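Local coordinates for condensin complex subunit 3 (Schizosaccharomyces pombe, PDB 5OQR), which serves as a regulatory subunit of the condensin complex, which is required to convert interphase chromatin into condensed, mitotic-like chromosomes, at residues L366-L371 against I402-E407; I502-L507 against V537-T542; A565-L570 against L597-E602. All coordinates share one frame; numbering follows the deposited sequence.

Contact 1 (L366-L371 against I402-E407); sequences LLYIGL and ISLHIE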
loop_
_atom_site.group_PDB
_atom_site.type_symbol
_atom_site.label_atom_id
_atom_site.label_comp_id
_atom_site.label_asym_id
_atom_site.label_seq_id
_atom_site.Cartn_x
_atom_site.Cartn_y
_atom_site.Cartn_z
ATOM N N LEU A 366 28.627 -9.483 3.743
ATOM C CA LEU A 366 29.375 -10.492 4.484
ATOM C C LEU A 366 29.105 -10.391 5.979
ATOM O O LEU A 366 29.036 -11.411 6.674
ATOM C CB LEU A 366 30.870 -10.351 4.197
ATOM C CG LEU A 366 31.315 -10.589 2.752
ATOM C CD1 LEU A 366 32.818 -10.416 2.633
ATOM C CD2 LEU A 366 30.900 -11.968 2.267
ATOM N N LEU A 367 28.953 -9.174 6.495
ATOM C CA LEU A 367 28.607 -9.011 7.902
ATOM C C LEU A 367 27.226 -9.583 8.198
ATOM O O LEU A 367 27.005 -10.166 9.265
ATOM C CB LEU A 367 28.673 -7.535 8.286
ATOM C CG LEU A 367 30.073 -6.925 8.310
ATOM C CD1 LEU A 367 30.002 -5.409 8.373
ATOM C CD2 LEU A 367 30.864 -7.468 9.486
ATOM N N TYR A 368 26.281 -9.423 7.267
ATOM C CA TYR A 368 24.958 -10.006 7.455
ATOM C C TYR A 368 25.035 -11.523 7.528
ATOM O O TYR A 368 24.374 -12.146 8.367
ATOM C CB TYR A 368 24.021 -9.577 6.323
ATOM C CG TYR A 368 23.388 -8.220 6.521
ATOM C CD1 TYR A 368 22.718 -7.909 7.694
ATOM C CD2 TYR A 368 23.462 -7.248 5.535
ATOM C CE1 TYR A 368 22.138 -6.672 7.881
ATOM C CE2 TYR A 368 22.890 -6.008 5.711
ATOM C CZ TYR A 368 22.227 -5.725 6.886
ATOM O OH TYR A 368 21.653 -4.489 7.070
ATOM N N ILE A 369 25.827 -12.137 6.651
ATOM C CA ILE A 369 26.036 -13.578 6.729
ATOM C C ILE A 369 26.639 -13.948 8.074
ATOM O O ILE A 369 26.270 -14.961 8.678
ATOM C CB ILE A 369 26.920 -14.056 5.563
ATOM C CG1 ILE A 369 26.235 -13.762 4.226
ATOM C CG2 ILE A 369 27.206 -15.547 5.684
ATOM C CD1 ILE A 369 27.142 -13.894 3.029
ATOM N N GLY A 370 27.567 -13.130 8.570
ATOM C CA GLY A 370 28.208 -13.436 9.836
ATOM C C GLY A 370 27.268 -13.289 11.015
ATOM O O GLY A 370 27.309 -14.087 11.954
ATOM N N LEU A 371 26.412 -12.268 10.987
ATOM C CA LEU A 371 25.413 -12.104 12.036
ATOM C C LEU A 371 24.435 -13.267 12.086
ATOM O O LEU A 371 23.836 -13.513 13.137
ATOM C CB LEU A 371 24.655 -10.792 11.833
ATOM C CG LEU A 371 25.409 -9.529 12.251
ATOM C CD1 LEU A 371 24.815 -8.300 11.595
ATOM C CD2 LEU A 371 25.391 -9.380 13.758
ATOM N N ILE A 402 29.979 0.824 10.428
ATOM C CA ILE A 402 30.305 0.849 11.852
ATOM C C ILE A 402 29.270 0.072 12.654
ATOM O O ILE A 402 29.615 -0.709 13.549
ATOM C CB ILE A 402 30.423 2.306 12.343
ATOM C CG1 ILE A 402 31.729 2.924 11.837
ATOM C CG2 ILE A 402 30.347 2.376 13.876
ATOM C CD1 ILE A 402 31.890 4.397 12.157
ATOM N N SER A 403 27.987 0.276 12.354
ATOM C CA SER A 403 26.933 -0.342 13.151
ATOM C C SER A 403 26.982 -1.860 13.043
ATOM O O SER A 403 26.932 -2.568 14.055
ATOM C CB SER A 403 25.572 0.187 12.708
ATOM O OG SER A 403 25.558 1.603 12.708
ATOM N N LEU A 404 27.071 -2.381 11.819
ATOM C CA LEU A 404 27.120 -3.827 11.638
ATOM C C LEU A 404 28.374 -4.433 12.254
ATOM O O LEU A 404 28.331 -5.559 12.762
ATOM C CB LEU A 404 27.038 -4.166 10.150
ATOM C CG LEU A 404 25.704 -3.856 9.468
ATOM C CD1 LEU A 404 25.794 -4.150 7.983
ATOM C CD2 LEU A 404 24.566 -4.648 10.092
ATOM N N HIS A 405 29.495 -3.711 12.219
ATOM C CA HIS A 405 30.708 -4.203 12.863
ATOM C C HIS A 405 30.512 -4.332 14.366
ATOM O O HIS A 405 30.835 -5.365 14.961
ATOM C CB HIS A 405 31.881 -3.272 12.560
ATOM C CG HIS A 405 32.575 -3.576 11.271
ATOM N ND1 HIS A 405 32.263 -2.943 10.088
ATOM C CD2 HIS A 405 33.564 -4.451 10.980
ATOM C CE1 HIS A 405 33.031 -3.413 9.124
ATOM N NE2 HIS A 405 33.829 -4.330 9.638
ATOM N N ILE A 406 29.990 -3.281 14.997
ATOM C CA ILE A 406 29.798 -3.297 16.441
ATOM C C ILE A 406 28.673 -4.247 16.828
ATOM O O ILE A 406 28.706 -4.851 17.905
ATOM C CB ILE A 406 29.545 -1.865 16.943
ATOM C CG1 ILE A 406 30.804 -1.021 16.726
ATOM C CG2 ILE A 406 29.129 -1.869 18.416
ATOM C CD1 ILE A 406 30.658 0.446 17.063
ATOM N N GLU A 407 27.665 -4.398 15.970
ATOM C CA GLU A 407 26.604 -5.361 16.239
ATOM C C GLU A 407 27.135 -6.788 16.182
ATOM O O GLU A 407 26.799 -7.618 17.033
ATOM C CB GLU A 407 25.465 -5.167 15.239
ATOM C CG GLU A 407 24.314 -6.140 15.396
ATOM C CD GLU A 407 23.202 -5.886 14.394
ATOM O OE1 GLU A 407 23.261 -4.860 13.684
ATOM O OE2 GLU A 407 22.271 -6.715 14.315
#
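Leu404 reaches three residues of helix 356-372. Its CB lies 3.7 Å from Leu367 CD1, and its CD2 methyl sits between Leu371 CD1, at 4.0 Å, and Tyr368 CE1, at 3.9 Å; the side chains of Leu371 and Leu404 cross at about a right angle. A forked leucine suits such a place because its two methyls together span the tyrosine and Leu371: CD1 rests above one face of the Tyr368 ring, towards the rim, and Arg315 makes a cation-pi contact with the same ring.

A second aromatic contact is a CH-pi interaction. Leu367 CD1 stands over a face of His405, 3.9 Å from the ring centroid. The CB of His405 points away from helix 356-372, but with CG anti to the carbonyl carbon (chi1 -86°) the imidazole comes back against it. Hydrogen bonds from ND1 to Leu401 O and between NE2 and Tyr347 OH fix the ring's rotation.

Glu407 works in two ways, through its stem and through its charge. Its CG packs 3.8 Å from Leu371 CD2, while outside the two segments OE1 pairs with a basic side chain of another protein's chain. An alanine here is likely to leave that basic group without its carboxylate and open a gap beside Leu371.

Segments 366-371 and 402-407, the latter in HEAT 6, have axes 10.0 Å apart and directions differing by 24°, the side-by-side packing of an alpha-alpha solenoid.

Contact 2 (I502-L507 against V537-T542); sequences IREKGL and VVLKCT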
loop_
_atom_site.group_PDB
_atom_site.type_symbol
_atom_site.label_atom_id
_atom_site.label_comp_id
_atom_site.label_asym_id
_atom_site.label_seq_id
_atom_site.Cartn_x
_atom_site.Cartn_y
_atom_site.Cartn_z
ATOM N N ILE A 502 28.922 17.850 16.669
ATOM C CA ILE A 502 29.313 17.093 17.852
ATOM C C ILE A 502 28.229 17.176 18.916
ATOM O O ILE A 502 27.899 16.178 19.566
ATOM C CB ILE A 502 30.671 17.599 18.375
ATOM C CG1 ILE A 502 31.772 17.274 17.363
ATOM C CG2 ILE A 502 31.000 16.981 19.733
ATOM C CD1 ILE A 502 33.097 17.945 17.652
ATOM N N ARG A 503 27.657 18.365 19.111
ATOM C CA ARG A 503 26.600 18.525 20.103
ATOM C C ARG A 503 25.402 17.642 19.779
ATOM O O ARG A 503 24.841 16.994 20.668
ATOM C CB ARG A 503 26.177 19.988 20.174
ATOM C CG ARG A 503 25.302 20.329 21.360
ATOM C CD ARG A 503 24.512 21.586 21.085
ATOM N NE ARG A 503 25.328 22.594 20.412
ATOM C CZ ARG A 503 24.840 23.626 19.733
ATOM N NH1 ARG A 503 23.528 23.798 19.623
ATOM N NH2 ARG A 503 25.665 24.488 19.155
ATOM N N GLU A 504 24.990 17.612 18.512
ATOM C CA GLU A 504 23.871 16.764 18.123
ATOM C C GLU A 504 24.192 15.295 18.351
ATOM O O GLU A 504 23.351 14.538 18.846
ATOM C CB GLU A 504 23.507 17.017 16.660
ATOM C CG GLU A 504 22.933 18.399 16.406
ATOM C CD GLU A 504 22.582 18.632 14.948
ATOM O OE1 GLU A 504 22.894 17.759 14.111
ATOM O OE2 GLU A 504 21.992 19.689 14.643
ATOM N N LYS A 505 25.406 14.871 17.999
ATOM C CA LYS A 505 25.792 13.481 18.207
ATOM C C LYS A 505 25.899 13.161 19.693
ATOM O O LYS A 505 25.552 12.056 20.121
ATOM C CB LYS A 505 27.112 13.198 17.492
ATOM C CG LYS A 505 27.623 11.775 17.651
ATOM C CD LYS A 505 26.763 10.755 16.918
ATOM C CE LYS A 505 26.874 10.892 15.410
ATOM N NZ LYS A 505 28.283 10.790 14.934
ATOM N N GLY A 506 26.369 14.118 20.494
ATOM C CA GLY A 506 26.465 13.883 21.924
ATOM C C GLY A 506 25.110 13.692 22.573
ATOM O O GLY A 506 24.962 12.898 23.504
ATOM N N LEU A 507 24.099 14.420 22.093
ATOM C CA LEU A 507 22.763 14.284 22.663
ATOM C C LEU A 507 22.154 12.928 22.331
ATOM O O LEU A 507 21.517 12.306 23.185
ATOM C CB LEU A 507 21.862 15.414 22.167
ATOM C CG LEU A 507 22.006 16.737 22.921
ATOM C CD1 LEU A 507 21.331 17.854 22.160
ATOM C CD2 LEU A 507 21.423 16.627 24.318
ATOM N N VAL A 537 14.955 22.147 14.313
ATOM C CA VAL A 537 14.062 21.039 13.991
ATOM C C VAL A 537 14.744 19.708 14.272
ATOM O O VAL A 537 14.134 18.787 14.828
ATOM C CB VAL A 537 13.593 21.142 12.528
ATOM C CG1 VAL A 537 12.775 19.920 12.131
ATOM C CG2 VAL A 537 12.775 22.406 12.331
ATOM N N VAL A 538 16.014 19.579 13.886
ATOM C CA VAL A 538 16.755 18.353 14.172
ATOM C C VAL A 538 16.765 18.084 15.669
ATOM O O VAL A 538 16.691 16.931 16.110
ATOM C CB VAL A 538 18.183 18.450 13.604
ATOM C CG1 VAL A 538 19.037 17.268 14.058
ATOM C CG2 VAL A 538 18.142 18.514 12.088
ATOM N N LEU A 539 16.862 19.141 16.473
ATOM C CA LEU A 539 16.898 18.975 17.919
ATOM C C LEU A 539 15.514 18.665 18.473
ATOM O O LEU A 539 15.383 17.895 19.429
ATOM C CB LEU A 539 17.473 20.235 18.567
ATOM C CG LEU A 539 18.470 20.045 19.714
ATOM C CD1 LEU A 539 19.673 19.222 19.284
ATOM C CD2 LEU A 539 18.928 21.398 20.231
ATOM N N LYS A 540 14.471 19.253 17.881
ATOM C CA LYS A 540 13.110 18.910 18.270
ATOM C C LYS A 540 12.833 17.432 18.037
ATOM O O LYS A 540 12.219 16.768 18.879
ATOM C CB LYS A 540 12.111 19.763 17.493
ATOM C CG LYS A 540 12.103 21.229 17.872
ATOM C CD LYS A 540 11.220 22.018 16.922
ATOM C CE LYS A 540 11.216 23.495 17.253
ATOM N NZ LYS A 540 10.349 23.803 18.420
ATOM N N CYS A 541 13.274 16.901 16.896
ATOM C CA CYS A 541 13.079 15.482 16.620
ATOM C C CYS A 541 13.847 14.614 17.607
ATOM O O CYS A 541 13.392 13.521 17.955
ATOM C CB CYS A 541 13.504 15.161 15.190
ATOM S SG CYS A 541 12.522 15.973 13.923
ATOM N N THR A 542 15.007 15.078 18.071
ATOM C CA THR A 542 15.756 14.320 19.066
ATOM C C THR A 542 15.017 14.299 20.395
ATOM O O THR A 542 15.025 13.285 21.101
ATOM C CB THR A 542 17.159 14.913 19.232
ATOM O OG1 THR A 542 17.900 14.727 18.023
ATOM C CG2 THR A 542 17.914 14.247 20.379
#
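Val538 and Leu539 of helix 537-554 meet Glu504 and Leu507 of helix 500-514, joining HEAT 8 to HEAT 7 in the solenoid. The two short segments run almost parallel, at 8°, with their axes 11.0 Å apart. That spacing is wide, so the side chains touch mainly through their ends, and no hydrogen bond crosses between them.

Val538 lies at the solvent-exposed margin. Its CG1 methyl stands over the flat of the Glu504 carboxylate, 3.9 Å from Glu504 OE2 and about as far from OE1 and CD. Glu504 has CG anti to the carbonyl carbon (chi1 -67°) and is extended beyond it, which carries the charged group across to the valine. A glutamate suits this border, as its methylene stem can lie beside apolar neighbours while its charge stays near water.

Leu539 comes next and makes the apolar centre of the contact: its CD1 methyl is 3.6 Å from Leu507 CD1, the side chains crossing at about a right angle. Cys531 of the intervening helix 518-534 touches both leucines, and Leu527 adds to the cover on Leu507. Beyond Leu539 the helix turns Cys541 towards Leu582 and Leu585, so helix 537-554 also packs on helix 580-597.

Thr542, one turn after Val538, faces helix 500-514 again, with CG2 4.5 Å from Leu507 CB. Threonine can face an apolar neighbour because its hydroxyl is satisfied within its own helix: Thr542 OG1 donates to Val538 O at 3.2 Å, and this carbonyl oxygen also accepts from Thr542 N, the two donors arriving from opposite faces of the carbonyl plane.

Contact 3 (A565-L570 against L597-E602); sequences AISSIL and LHYRDE
Arg600 NH2 donates a hydrogen bond of 2.8 Å to Ser567 OG, with an N-H...O angle of 148° and the oxygen lying almost in the guanidinium plane. Arginine suits the place because its length and planar N-H donors let it reach that hydroxyl from the turn. A serine fits because its small hydroxyl can be gripped twice: OG is also hydrogen-bonded to Glu563 O, one turn earlier in its helix. Next to this bond, Tyr599 reaches helix 563-574 with the end of its ring. Its OH is 3.8 Å from Ile566 CG2, and its CE2 is 4.3 Å from Leu570 CD1; a long, flat tyrosine can span this distance and still set apolar ring carbons near the leucine.

Tyrosine and arginine brace each other, since Arg600 CG lies over the centre of one face of the Tyr599 ring. Tyr599 has CG anti to the backbone N (chi1 179°), which sends the ring out from the turn towards helix 563-574. That turn joins helices 580-597 and 601-613 of the alpha-helical solenoid, within the C-terminal domain family of nuclear condensing complex subunits, and Arg600 occupies the N-cap position of the second helix. Phe604, on that helix, touches Ser567, Leu570 and Tyr599.

Farther out, His598, with positive phi, leaves the first helix, and its ND1 donates to the syn lone pair of Asp601 OD2 at 2.7 Å, an oxygen also hydrogen-bonded to Tyr634 OH.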
loop_
_atom_site.group_PDB
_atom_site.type_symbol
_atom_site.label_atom_id
_atom_site.label_comp_id
_atom_site.label_asym_id
_atom_site.label_seq_id
_atom_site.Cartn_x
_atom_site.Cartn_y
_atom_site.Cartn_z
ATOM N N ALA A 565 4.323 18.990 30.375
ATOM C CA ALA A 565 5.360 19.527 29.500
ATOM C C ALA A 565 5.626 18.598 28.324
ATOM O O ALA A 565 5.840 19.059 27.198
ATOM C CB ALA A 565 6.642 19.767 30.294
ATOM N N ILE A 566 5.617 17.288 28.563
ATOM C CA ILE A 566 5.850 16.336 27.485
ATOM C C ILE A 566 4.664 16.319 26.531
ATOM O O ILE A 566 4.830 16.345 25.307
ATOM C CB ILE A 566 6.142 14.940 28.064
ATOM C CG1 ILE A 566 7.528 14.938 28.715
ATOM C CG2 ILE A 566 6.058 13.866 26.983
ATOM C CD1 ILE A 566 7.822 13.715 29.550
ATOM N N SER A 567 3.447 16.271 27.078
ATOM C CA SER A 567 2.260 16.323 26.233
ATOM C C SER A 567 2.242 17.596 25.398
ATOM O O SER A 567 1.812 17.582 24.239
ATOM C CB SER A 567 1.004 16.227 27.096
ATOM O OG SER A 567 0.986 15.020 27.836
ATOM N N SER A 568 2.719 18.703 25.966
ATOM C CA SER A 568 2.741 19.966 25.238
ATOM C C SER A 568 3.558 19.853 23.957
ATOM O O SER A 568 3.082 20.204 22.871
ATOM C CB SER A 568 3.297 21.071 26.133
ATOM O OG SER A 568 3.480 22.271 25.404
ATOM N N ILE A 569 4.799 19.368 24.059
ATOM C CA ILE A 569 5.645 19.283 22.874
ATOM C C ILE A 569 5.076 18.279 21.883
ATOM O O ILE A 569 5.235 18.440 20.668
ATOM C CB ILE A 569 7.100 18.942 23.253
ATOM C CG1 ILE A 569 7.210 17.524 23.819
ATOM C CG2 ILE A 569 7.632 19.944 24.265
ATOM C CD1 ILE A 569 8.621 17.020 23.905
ATOM N N LEU A 570 4.404 17.237 22.374
ATOM C CA LEU A 570 3.746 16.293 21.477
ATOM C C LEU A 570 2.600 16.960 20.725
ATOM O O LEU A 570 2.387 16.681 19.539
ATOM C CB LEU A 570 3.242 15.085 22.264
ATOM C CG LEU A 570 4.309 14.122 22.789
ATOM C CD1 LEU A 570 3.703 13.130 23.763
ATOM C CD2 LEU A 570 4.980 13.385 21.643
ATOM N N LEU A 597 1.349 2.295 26.103
ATOM C CA LEU A 597 1.226 2.779 27.470
ATOM C C LEU A 597 -0.181 3.202 27.866
ATOM O O LEU A 597 -0.448 3.325 29.064
ATOM C CB LEU A 597 2.168 3.975 27.684
ATOM C CG LEU A 597 3.499 3.733 28.399
ATOM C CD1 LEU A 597 4.227 2.514 27.867
ATOM C CD2 LEU A 597 4.378 4.965 28.275
ATOM N N HIS A 598 -1.081 3.420 26.910
ATOM C CA HIS A 598 -2.340 4.112 27.175
ATOM C C HIS A 598 -2.056 5.441 27.871
ATOM O O HIS A 598 -2.470 5.696 29.002
ATOM C CB HIS A 598 -3.298 3.248 28.001
ATOM C CG HIS A 598 -3.972 2.171 27.212
ATOM N ND1 HIS A 598 -4.696 2.429 26.068
ATOM C CD2 HIS A 598 -4.042 0.834 27.407
ATOM C CE1 HIS A 598 -5.176 1.296 25.588
ATOM N NE2 HIS A 598 -4.794 0.312 26.382
ATOM N N TYR A 599 -1.320 6.290 27.160
ATOM C CA TYR A 599 -0.804 7.544 27.704
ATOM C C TYR A 599 -1.789 8.656 27.380
ATOM O O TYR A 599 -1.689 9.329 26.353
ATOM C CB TYR A 599 0.582 7.829 27.137
ATOM C CG TYR A 599 1.217 9.112 27.620
ATOM C CD1 TYR A 599 1.798 9.193 28.875
ATOM C CD2 TYR A 599 1.250 10.239 26.813
ATOM C CE1 TYR A 599 2.382 10.360 29.318
ATOM C CE2 TYR A 599 1.831 11.411 27.246
ATOM C CZ TYR A 599 2.398 11.466 28.501
ATOM O OH TYR A 599 2.982 12.631 28.941
ATOM N N ARG A 600 -2.760 8.851 28.273
ATOM C CA ARG A 600 -3.728 9.940 28.156
ATOM C C ARG A 600 -4.492 9.859 26.838
ATOM O O ARG A 600 -4.648 10.851 26.123
ATOM C CB ARG A 600 -3.031 11.294 28.296
ATOM C CG ARG A 600 -1.849 11.290 29.252
ATOM C CD ARG A 600 -1.275 12.681 29.427
ATOM N NE ARG A 600 -2.112 13.516 30.283
ATOM C CZ ARG A 600 -1.941 14.821 30.459
ATOM N NH1 ARG A 600 -2.753 15.491 31.262
ATOM N NH2 ARG A 600 -0.966 15.460 29.832
ATOM N N ASP A 601 -4.970 8.654 26.515
ATOM C CA ASP A 601 -5.640 8.427 25.238
ATOM C C ASP A 601 -6.683 9.501 24.971
ATOM O O ASP A 601 -6.682 10.139 23.916
ATOM C CB ASP A 601 -6.300 7.048 25.222
ATOM C CG ASP A 601 -5.393 5.958 25.735
ATOM O OD1 ASP A 601 -4.615 6.229 26.668
ATOM O OD2 ASP A 601 -5.462 4.827 25.212
ATOM N N GLU A 602 -7.581 9.711 25.936
ATOM C CA GLU A 602 -8.666 10.675 25.775
ATOM C C GLU A 602 -8.144 12.026 25.309
ATOM O O GLU A 602 -8.737 12.664 24.431
ATOM C CB GLU A 602 -9.426 10.837 27.094
ATOM C CG GLU A 602 -9.666 9.541 27.871
ATOM C CD GLU A 602 -8.506 9.165 28.784
ATOM O OE1 GLU A 602 -7.740 10.067 29.185
ATOM O OE2 GLU A 602 -8.349 7.962 29.082
#

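How the contacts relate
The three contacts follow one another along the chain, each closing before the next opens, and mark successive steps of the curved helical solenoid. Contacts 1 and 2 have centres 26 Å apart and nearest atoms about 8 Å apart; helix 457-471 touches side chains of segment 402-407 in contact 1 and of segment 502-507 in contact 2. Contacts 2 and 3 are closer, with centres 22 Å apart and nearest atoms about 6 Å apart. Helix 537-554 leads into helix 563-574, and its Ile544 and Leu547 pack on Ile569 of contact 3. The centres of contacts 1 and 3 are 37 Å apart. Among the three, contact 1 alone touches another protein chain, through Glu407.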